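Local coordinates for protein formylmethanofuran--tetrahydromethanopterin formyltransferase (Methanosarcina barkeri, PDB 1M5S) that probably catalyses the reversible transfer of a formyl group from formylmethanofuran to tetrahydromethanopterin, an early step of methanogenesis from carbon dioxide, at residues Met49-Ala54 / Leu89-Gln94; Phe167-Ser172 / Glu222-Ser227; Ala180-Asp185 / Ile265-Thr270; Ile247-Asn250 / Ser256-Ala259. All blocks are in the same frame, centred on the assembly; numbering follows the deposited sequence.

Contact 1 (Met49-Ala54 / Leu89-Gln94); sequences MCPAEA and LERIGQ
Pro-51 is the first residue of 49-54 to reach the helix: its CB sits at the edge of the Arg-91 guanidinium, near the plane of the group, 4.0 Å from NH2. This is plain van der Waals contact, carbon against the outer nitrogen. Ala-52 follows and meets the arginine with two groups. The Ala-52 methyl CB lies 3.9 Å from Arg-91 NE, and the Ala-52 backbone N comes obliquely to within 3.9 Å of Arg-91 NH2, with no hydrogen bond between them. Glu-53 starts the strand with its CB directed away from the helix. Ala-54 points back, but its CB stops 4.7 Å from Arg-91 NH1, a loose approach.

Everything on the helical side is therefore done by one residue. Arg-91 runs extended from CG to NE (chi2 162°, chi3 -165°), which carries the guanidinium across to the loop although Ala-52 CA and Arg-91 CA are 9.9 Å apart. The charged end is gripped from elsewhere: NE bonds Gln-87 OE1, NH1 the carbonyls of Ala-40 and Gly-42, and NH2 that of Phe-43. All three nitrogens thus have acceptors, and the group is well fixed. In the ferredoxin-like N-terminal half, the contact ties helix 81-95 to the start of strand 53-60, beside the end of helix 30-41, while Ala-52 and Ala-54 also rest on Ile-76 of strand 71-78.

Contact 2 (Phe167-Ser172 / Glu222-Ser227); sequences FIFGDS and ERFCPS
Phe-167 and Phe-224 form an edge-to-face aromatic pair, with the edge of Phe-167 directed at one face of Phe-224. The centroids are 5.2 Å apart and the planes stand at 62°. CE2 of Phe-167 lies over the centre of the Phe-224 ring, 4.0 Å from its CD2. The Phe-167 CG is anti to its carbonyl carbon (chi1 -76°), beside the backbone N, and from there the ring reaches out to the loop. An alanine here is likely to leave that face of Phe-224 without its aromatic mate and open a gap between strand and loop.

Phe-169 adds apolar contact of a different kind. Phe-169 CZ comes to the edge of the Phe-224 ring, in the plane of that ring, and lies 3.8 Å from Phe-224 CE2. The two phenylalanines of the strand thus meet one ring by separate routes, face and rim.

Both belong to strand 147-170, the first strand of a ferredoxin-like C-terminal half. Ile-168 between them turns to helix 173-187, so Phe-167 and Phe-169 serve the sheet face away from the helices. There the long excursion between strands 193-194 and 243-251 brings in Phe-224.

Other forces act around the cluster. The Phe-169 ring makes a cation-pi contact with Lys-276. Met-145 of the second subunit packs on Phe-167, Phe-224 and Pro-226, and the Ser-227 hydroxyl bonds Asp-148 of that subunit.

Contact 3 (Ala180-Asp185 / Ile265-Thr270); sequences AEAAVD and IKAAVT
Ala-267 presses its methyl group against the backbone of helix 173-187, and this is the tight part of the contact. Ala-267 CB lies 4.0 Å from Ala-182 O and 4.2 Å from Ala-183 N, so a single carbon rests on the peptide unit joining those residues. The Ala-182 methyl adds a longer apolar contact, 4.4 Å between its CB and Ala-267 CB. Small side chains let the helices come very close: the CA atoms of Ala-183 and Ala-267 are 5.3 Å apart. No hydrogen bond crosses; methyl groups pack by van der Waals contact on backbone and on each other.

Toward the outside the two segments part. Lys-266 extends into solvent, while Glu-181 and Asp-185 do not touch the partner helix and instead pack against Thr-29 and Lys-30 of the fourth subunit. Where helix 254-268 ends, Thr-270 closes back on it. A chi1 of 63° brings Thr-270 OG1 to within 2.6 Å of Ala-267 O, which it approaches at 147° to the C=O and only 16° from the carbonyl plane. The same oxygen also accepts from Thr-270 N.

Helices 173-187 and 254-268, lying together on strands 147-170 and 243-251, are the paired helices of a ferredoxin-like alpha/beta sandwich.

Contact 4 (Ile247-Asn250 / Ser256-Ala259); sequences IVIN and SIKA
Ile-257 reaches from helix 254-268 to Ile-249 and Asn-250 of the strand before it, and its side chain carries the contact from that side. At Ile-257 CB the chain branches, still 4.9 Å from Ile-249 CG2. The methyl Ile-257 CG2, anti to the backbone N, comes to 4.4 Å from Ile-249 CG2. CG1 takes the other direction, beside the backbone N (chi1 -54°), and itself stays farther from Ile-249 CG2 than the branch methyl does. At the tip, CD1 does most of the touching. Ile-257 CD1 lies 3.7 Å from Ile-249 O and 3.8 Å from the carbonyl carbon of Asn-250, so the terminal methyl bears on polar backbone as much as on hydrocarbon. The Ile-257 chi2 of -102°, away from the staggered positions, puts CD1 there, and it also keeps the methyl 4.3 Å from Ile-249 CG2.

A two-residue link joins strand 243-251 to helix 254-268, and the two are the third strand and second helix of a ferredoxin-like unit. Contact 4 seals the first turns of the helix onto the end of the strand just behind it.

Ile-249 points toward the helix and also packs on Ile-187 and Thr-193. Asn-250 points the other way: its amide is held by Glu-53 OE1 at ND2 and by Gly-163 N at OD1. On the helix side, Ile-161 of strand 147-170 touches Ile-257, and the Ser-256 hydroxyl bonds Asp-253.

All four contacts are largely buried, but contact 4 lies deepest, its centre about 9 Å from that of the chain, and contact 2 farthest out at about 23 Å. Contacts 3 and 4 share helix 254-268 and meet through Ile-247, whose CD1 packs 3.4 Å from Ala-183 CB. Ile-168 packs on contact 3, whereas Phe-167 and Phe-169, on the other face of the strand, form contact 2. Contact 1 stands apart in the N-terminal half, joined to contact 4 by a probable Glu-53 to Asn-250 hydrogen bond. Its chemistry differs too: an arginine engaged by carbonyls, against aliphatic packing in contacts 3 and 4 and aromatic packing in contact 2.

Contact 1 (Met49-Ala54 / Leu89-Gln94)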
# COMPACT_ATOMS: atom_id res chain seq x y z
N MET A 49 -23.48 -17.97 1.87
CA MET A 49 -24.25 -16.78 1.49
C MET A 49 -23.55 -15.86 0.46
O MET A 49 -24.10 -14.83 0.06
CB MET A 49 -24.61 -15.96 2.73
CG MET A 49 -26.06 -16.06 3.15
SD MET A 49 -26.58 -14.61 4.06
CE MET A 49 -27.51 -13.71 2.76
N CYS A 50 -22.31 -16.19 0.13
CA CYS A 50 -21.57 -15.53 -0.95
C CYS A 50 -21.53 -16.47 -2.15
O CYS A 50 -21.63 -17.69 -1.99
CB CYS A 50 -20.14 -15.22 -0.50
SG CYS A 50 -19.97 -13.81 0.63
N PRO A 51 -21.37 -15.91 -3.37
CA PRO A 51 -21.24 -16.73 -4.58
C PRO A 51 -20.13 -17.80 -4.49
O PRO A 51 -20.24 -18.87 -5.10
CB PRO A 51 -20.96 -15.71 -5.69
CG PRO A 51 -21.63 -14.45 -5.20
CD PRO A 51 -21.47 -14.47 -3.69
N ALA A 52 -19.07 -17.50 -3.75
CA ALA A 52 -17.98 -18.46 -3.56
C ALA A 52 -17.19 -18.15 -2.30
O ALA A 52 -17.53 -17.24 -1.54
CB ALA A 52 -17.05 -18.44 -4.77
N GLU A 53 -16.21 -19.01 -2.02
CA GLU A 53 -15.19 -18.72 -1.02
C GLU A 53 -13.87 -18.59 -1.75
O GLU A 53 -13.41 -19.53 -2.40
CB GLU A 53 -15.10 -19.86 -0.01
CG GLU A 53 -15.84 -19.60 1.29
CD GLU A 53 -16.01 -20.86 2.14
OE1 GLU A 53 -15.05 -21.66 2.22
OE2 GLU A 53 -17.11 -21.06 2.70
N ALA A 54 -13.25 -17.42 -1.65
CA ALA A 54 -12.08 -17.13 -2.46
C ALA A 54 -11.07 -16.26 -1.73
O ALA A 54 -11.40 -15.56 -0.76
CB ALA A 54 -12.50 -16.47 -3.77
N LEU A 89 -15.70 -18.88 -14.47
CA LEU A 89 -16.07 -18.16 -15.69
C LEU A 89 -16.39 -16.71 -15.39
O LEU A 89 -15.83 -15.82 -16.00
CB LEU A 89 -17.28 -18.83 -16.37
CG LEU A 89 -17.00 -19.66 -17.61
CD1 LEU A 89 -16.18 -18.84 -18.60
CD2 LEU A 89 -16.24 -20.92 -17.21
N GLU A 90 -17.25 -16.49 -14.40
CA GLU A 90 -17.74 -15.15 -14.08
C GLU A 90 -16.65 -14.27 -13.44
O GLU A 90 -16.54 -13.09 -13.75
CB GLU A 90 -18.96 -15.26 -13.16
CG GLU A 90 -20.20 -15.79 -13.88
CD GLU A 90 -21.40 -15.93 -12.98
OE1 GLU A 90 -21.68 -15.00 -12.19
OE2 GLU A 90 -22.10 -16.96 -13.10
N ARG A 91 -15.82 -14.87 -12.60
CA ARG A 91 -14.81 -14.12 -11.82
C ARG A 91 -13.55 -13.81 -12.66
O ARG A 91 -12.93 -12.74 -12.51
CB ARG A 91 -14.40 -14.91 -10.58
CG ARG A 91 -15.25 -14.57 -9.35
CD ARG A 91 -15.17 -15.63 -8.25
NE ARG A 91 -16.23 -15.50 -7.24
CZ ARG A 91 -16.26 -14.55 -6.30
NH1 ARG A 91 -15.30 -13.62 -6.23
NH2 ARG A 91 -17.23 -14.44 -5.38
N ILE A 92 -13.13 -14.76 -13.48
CA ILE A 92 -12.01 -14.54 -14.37
C ILE A 92 -12.42 -13.70 -15.58
O ILE A 92 -11.76 -12.72 -15.94
CB ILE A 92 -11.38 -15.85 -14.82
CG1 ILE A 92 -10.73 -16.54 -13.61
CG2 ILE A 92 -10.34 -15.61 -15.88
CD1 ILE A 92 -9.96 -17.76 -13.96
N GLY A 93 -13.58 -14.01 -16.15
CA GLY A 93 -14.09 -13.24 -17.28
C GLY A 93 -14.39 -11.79 -16.96
O GLY A 93 -13.98 -10.90 -17.70
N GLN A 94 -15.00 -11.55 -15.81
CA GLN A 94 -15.45 -10.21 -15.45
C GLN A 94 -14.43 -9.40 -14.65
O GLN A 94 -14.57 -8.18 -14.54
CB GLN A 94 -16.75 -10.27 -14.65
CG GLN A 94 -17.95 -10.77 -15.44
CD GLN A 94 -18.06 -10.10 -16.80
OE1 GLN A 94 -17.67 -10.67 -17.82
NE2 GLN A 94 -18.57 -8.87 -16.81

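Contact 2 (Phe167-Ser172 / Glu222-Ser227)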
# COMPACT_ATOMS: atom_id res chain seq x y z
N PHE A 167 -8.87 -19.34 17.04
CA PHE A 167 -9.38 -18.12 17.67
C PHE A 167 -8.25 -17.41 18.40
O PHE A 167 -7.33 -18.05 18.92
CB PHE A 167 -10.48 -18.48 18.68
CG PHE A 167 -11.81 -18.82 18.06
CD1 PHE A 167 -11.89 -19.54 16.89
CD2 PHE A 167 -12.99 -18.44 18.69
CE1 PHE A 167 -13.12 -19.88 16.34
CE2 PHE A 167 -14.23 -18.78 18.15
CZ PHE A 167 -14.29 -19.50 16.97
N ILE A 168 -8.30 -16.08 18.43
CA ILE A 168 -7.32 -15.26 19.15
C ILE A 168 -8.06 -14.39 20.14
O ILE A 168 -8.87 -13.54 19.76
CB ILE A 168 -6.53 -14.32 18.20
CG1 ILE A 168 -5.85 -15.10 17.08
CG2 ILE A 168 -5.46 -13.55 18.98
CD1 ILE A 168 -5.36 -14.21 15.96
N PHE A 169 -7.82 -14.65 21.43
CA PHE A 169 -8.39 -13.87 22.52
C PHE A 169 -7.39 -12.77 22.91
O PHE A 169 -6.23 -13.07 23.18
CB PHE A 169 -8.65 -14.76 23.75
CG PHE A 169 -9.72 -15.80 23.54
CD1 PHE A 169 -9.58 -16.78 22.56
CD2 PHE A 169 -10.83 -15.83 24.36
CE1 PHE A 169 -10.54 -17.77 22.40
CE2 PHE A 169 -11.80 -16.82 24.22
CZ PHE A 169 -11.65 -17.80 23.24
N GLY A 170 -7.84 -11.53 22.95
CA GLY A 170 -6.94 -10.45 23.33
C GLY A 170 -7.48 -9.59 24.45
O GLY A 170 -8.70 -9.52 24.64
N ASP A 171 -6.59 -8.90 25.15
CA ASP A 171 -7.03 -7.98 26.21
C ASP A 171 -7.80 -6.77 25.67
O ASP A 171 -8.66 -6.22 26.34
CB ASP A 171 -5.84 -7.52 27.06
CG ASP A 171 -4.74 -6.82 26.25
OD1 ASP A 171 -4.83 -6.72 25.02
OD2 ASP A 171 -3.79 -6.35 26.89
N SER A 172 -7.54 -6.44 24.41
CA SER A 172 -8.18 -5.32 23.74
C SER A 172 -8.49 -5.72 22.30
O SER A 172 -7.91 -6.68 21.78
CB SER A 172 -7.26 -4.09 23.75
OG SER A 172 -6.13 -4.27 22.90
N GLU A 222 -23.18 -16.26 21.07
CA GLU A 222 -23.14 -15.32 22.19
C GLU A 222 -22.11 -15.69 23.26
O GLU A 222 -21.77 -14.87 24.11
CB GLU A 222 -24.53 -15.19 22.83
CG GLU A 222 -25.04 -16.46 23.54
CD GLU A 222 -25.51 -17.54 22.57
OE1 GLU A 222 -25.89 -17.20 21.43
OE2 GLU A 222 -25.51 -18.73 22.96
N ARG A 223 -21.59 -16.92 23.19
CA ARG A 223 -20.61 -17.40 24.16
C ARG A 223 -19.22 -16.84 23.92
O ARG A 223 -18.34 -16.98 24.76
CB ARG A 223 -20.53 -18.93 24.13
CG ARG A 223 -21.83 -19.65 24.44
CD ARG A 223 -21.64 -21.16 24.44
NE ARG A 223 -21.20 -21.65 25.75
CZ ARG A 223 -20.22 -22.53 25.95
NH1 ARG A 223 -19.92 -22.92 27.18
NH2 ARG A 223 -19.51 -22.99 24.92
N PHE A 224 -19.01 -16.28 22.72
CA PHE A 224 -17.73 -15.66 22.37
C PHE A 224 -17.87 -14.18 22.06
O PHE A 224 -17.02 -13.60 21.40
CB PHE A 224 -17.10 -16.37 21.17
CG PHE A 224 -16.66 -17.77 21.45
CD1 PHE A 224 -17.49 -18.85 21.15
CD2 PHE A 224 -15.39 -18.03 21.95
CE1 PHE A 224 -17.06 -20.15 21.34
CE2 PHE A 224 -14.95 -19.33 22.14
CZ PHE A 224 -15.79 -20.39 21.84
N CYS A 225 -18.96 -13.58 22.54
CA CYS A 225 -19.19 -12.15 22.39
C CYS A 225 -18.82 -11.39 23.67
O CYS A 225 -19.58 -11.39 24.64
CB CYS A 225 -20.66 -11.88 22.04
SG CYS A 225 -21.19 -12.60 20.48
N PRO A 226 -17.66 -10.70 23.67
CA PRO A 226 -17.12 -10.06 24.88
C PRO A 226 -17.99 -8.93 25.43
O PRO A 226 -18.10 -8.77 26.65
CB PRO A 226 -15.75 -9.55 24.43
CG PRO A 226 -15.39 -10.44 23.30
CD PRO A 226 -16.68 -10.65 22.57
N SER A 227 -18.64 -8.18 24.55
CA SER A 227 -19.45 -7.04 24.96
C SER A 227 -20.71 -7.43 25.76
O SER A 227 -21.38 -6.57 26.32
CB SER A 227 -19.86 -6.21 23.73
OG SER A 227 -20.82 -6.89 22.93

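Contact 3 (Ala180-Asp185 / Ile265-Thr270)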
# COMPACT_ATOMS: atom_id res chain seq x y z
N ALA A 180 -4.20 -11.13 14.63
CA ALA A 180 -4.84 -11.70 13.45
C ALA A 180 -4.15 -11.21 12.18
O ALA A 180 -3.85 -12.00 11.28
CB ALA A 180 -6.31 -11.31 13.42
N GLU A 181 -3.83 -9.92 12.15
CA GLU A 181 -3.15 -9.33 11.00
C GLU A 181 -1.80 -10.00 10.76
O GLU A 181 -1.49 -10.36 9.62
CB GLU A 181 -2.96 -7.82 11.24
CG GLU A 181 -2.24 -7.10 10.12
CD GLU A 181 -2.03 -5.63 10.40
OE1 GLU A 181 -2.72 -5.08 11.29
OE2 GLU A 181 -1.21 -5.01 9.69
N ALA A 182 -1.03 -10.19 11.82
CA ALA A 182 0.27 -10.85 11.73
C ALA A 182 0.12 -12.29 11.26
O ALA A 182 0.87 -12.75 10.40
CB ALA A 182 0.97 -10.83 13.08
N ALA A 183 -0.90 -12.99 11.78
CA ALA A 183 -1.19 -14.36 11.35
C ALA A 183 -1.57 -14.45 9.87
O ALA A 183 -1.06 -15.30 9.14
CB ALA A 183 -2.30 -14.95 12.22
N VAL A 184 -2.42 -13.53 9.42
CA VAL A 184 -2.84 -13.49 8.02
C VAL A 184 -1.68 -13.18 7.05
O VAL A 184 -1.58 -13.79 5.99
CB VAL A 184 -3.98 -12.47 7.82
CG1 VAL A 184 -4.23 -12.20 6.34
CG2 VAL A 184 -5.24 -13.03 8.47
N ASP A 185 -0.80 -12.26 7.44
CA ASP A 185 0.38 -11.94 6.64
C ASP A 185 1.29 -13.16 6.53
O ASP A 185 1.92 -13.38 5.50
CB ASP A 185 1.17 -10.79 7.26
CG ASP A 185 0.51 -9.43 7.04
OD1 ASP A 185 -0.27 -9.27 6.08
OD2 ASP A 185 0.80 -8.51 7.82
N ILE A 265 -0.67 -19.22 14.37
CA ILE A 265 -0.72 -19.19 15.83
C ILE A 265 0.60 -18.67 16.39
O ILE A 265 0.60 -17.82 17.27
CB ILE A 265 -1.04 -20.60 16.41
CG1 ILE A 265 -2.53 -20.90 16.25
CG2 ILE A 265 -0.65 -20.67 17.89
CD1 ILE A 265 -2.89 -22.35 16.48
N LYS A 266 1.71 -19.11 15.80
CA LYS A 266 3.03 -18.72 16.28
C LYS A 266 3.32 -17.24 16.05
O LYS A 266 4.07 -16.62 16.81
CB LYS A 266 4.12 -19.58 15.62
CG LYS A 266 4.00 -21.07 15.92
CD LYS A 266 5.29 -21.63 16.48
CE LYS A 266 6.36 -21.74 15.41
NZ LYS A 266 7.63 -22.23 16.00
N ALA A 267 2.70 -16.67 15.02
CA ALA A 267 2.81 -15.24 14.75
C ALA A 267 1.87 -14.44 15.65
O ALA A 267 2.24 -13.39 16.17
CB ALA A 267 2.53 -14.95 13.28
N ALA A 268 0.67 -14.97 15.88
CA ALA A 268 -0.31 -14.33 16.75
C ALA A 268 0.17 -14.15 18.19
O ALA A 268 -0.11 -13.13 18.81
CB ALA A 268 -1.62 -15.11 16.73
N VAL A 269 0.84 -15.16 18.75
CA VAL A 269 1.25 -15.07 20.15
C VAL A 269 2.47 -14.18 20.39
O VAL A 269 2.93 -14.04 21.52
CB VAL A 269 1.54 -16.47 20.78
CG1 VAL A 269 0.32 -17.37 20.64
CG2 VAL A 269 2.78 -17.10 20.15
N THR A 270 3.01 -13.57 19.33
CA THR A 270 4.10 -12.62 19.49
C THR A 270 3.60 -11.22 19.86
O THR A 270 4.39 -10.37 20.27
CB THR A 270 4.99 -12.52 18.22
OG1 THR A 270 4.21 -12.03 17.12
CG2 THR A 270 5.55 -13.88 17.86

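Contact 4 (Ile247-Asn250 / Ser256-Ala259)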
# COMPACT_ATOMS: atom_id res chain seq x y z
N ILE A 247 -9.44 -16.69 12.50
CA ILE A 247 -8.89 -16.81 11.16
C ILE A 247 -9.34 -18.14 10.57
O ILE A 247 -9.10 -19.19 11.16
CB ILE A 247 -7.35 -16.70 11.18
CG1 ILE A 247 -6.95 -15.28 11.61
CG2 ILE A 247 -6.77 -17.01 9.80
CD1 ILE A 247 -5.53 -14.94 11.35
N VAL A 248 -10.17 -18.06 9.53
CA VAL A 248 -10.60 -19.24 8.77
C VAL A 248 -9.65 -19.50 7.61
O VAL A 248 -9.25 -18.58 6.90
CB VAL A 248 -12.03 -19.06 8.22
CG1 VAL A 248 -12.42 -20.27 7.38
CG2 VAL A 248 -13.01 -18.88 9.36
N ILE A 249 -9.31 -20.77 7.42
CA ILE A 249 -8.29 -21.21 6.47
C ILE A 249 -8.86 -22.32 5.58
O ILE A 249 -9.38 -23.32 6.08
CB ILE A 249 -7.04 -21.77 7.23
CG1 ILE A 249 -6.52 -20.73 8.22
CG2 ILE A 249 -5.95 -22.17 6.25
CD1 ILE A 249 -5.51 -21.25 9.20
N ASN A 250 -8.93 -22.05 4.27
CA ASN A 250 -9.20 -23.10 3.28
C ASN A 250 -7.88 -23.51 2.68
O ASN A 250 -6.92 -22.75 2.69
CB ASN A 250 -10.12 -22.58 2.18
CG ASN A 250 -11.51 -22.27 2.69
OD1 ASN A 250 -11.77 -22.30 3.89
ND2 ASN A 250 -12.42 -21.96 1.77
N SER A 256 -1.25 -28.55 4.54
CA SER A 256 -1.15 -27.13 4.25
C SER A 256 -1.98 -26.33 5.24
O SER A 256 -1.55 -25.27 5.70
CB SER A 256 -1.63 -26.84 2.82
OG SER A 256 -0.76 -27.42 1.87
N ILE A 257 -3.16 -26.84 5.57
CA ILE A 257 -3.99 -26.23 6.60
C ILE A 257 -3.24 -26.21 7.93
O ILE A 257 -3.23 -25.20 8.62
CB ILE A 257 -5.31 -26.99 6.78
CG1 ILE A 257 -6.02 -27.13 5.44
CG2 ILE A 257 -6.17 -26.27 7.81
CD1 ILE A 257 -7.16 -26.17 5.24
N LYS A 258 -2.57 -27.31 8.24
CA LYS A 258 -1.83 -27.41 9.50
C LYS A 258 -0.65 -26.45 9.53
O LYS A 258 -0.41 -25.78 10.53
CB LYS A 258 -1.34 -28.84 9.72
CG LYS A 258 -2.44 -29.78 10.19
CD LYS A 258 -2.02 -31.24 10.14
CE LYS A 258 -3.24 -32.14 10.37
NZ LYS A 258 -2.88 -33.58 10.51
N ALA A 259 0.08 -26.38 8.42
CA ALA A 259 1.20 -25.45 8.29
C ALA A 259 0.72 -24.02 8.53
O ALA A 259 1.41 -23.24 9.19
CB ALA A 259 1.84 -25.58 6.92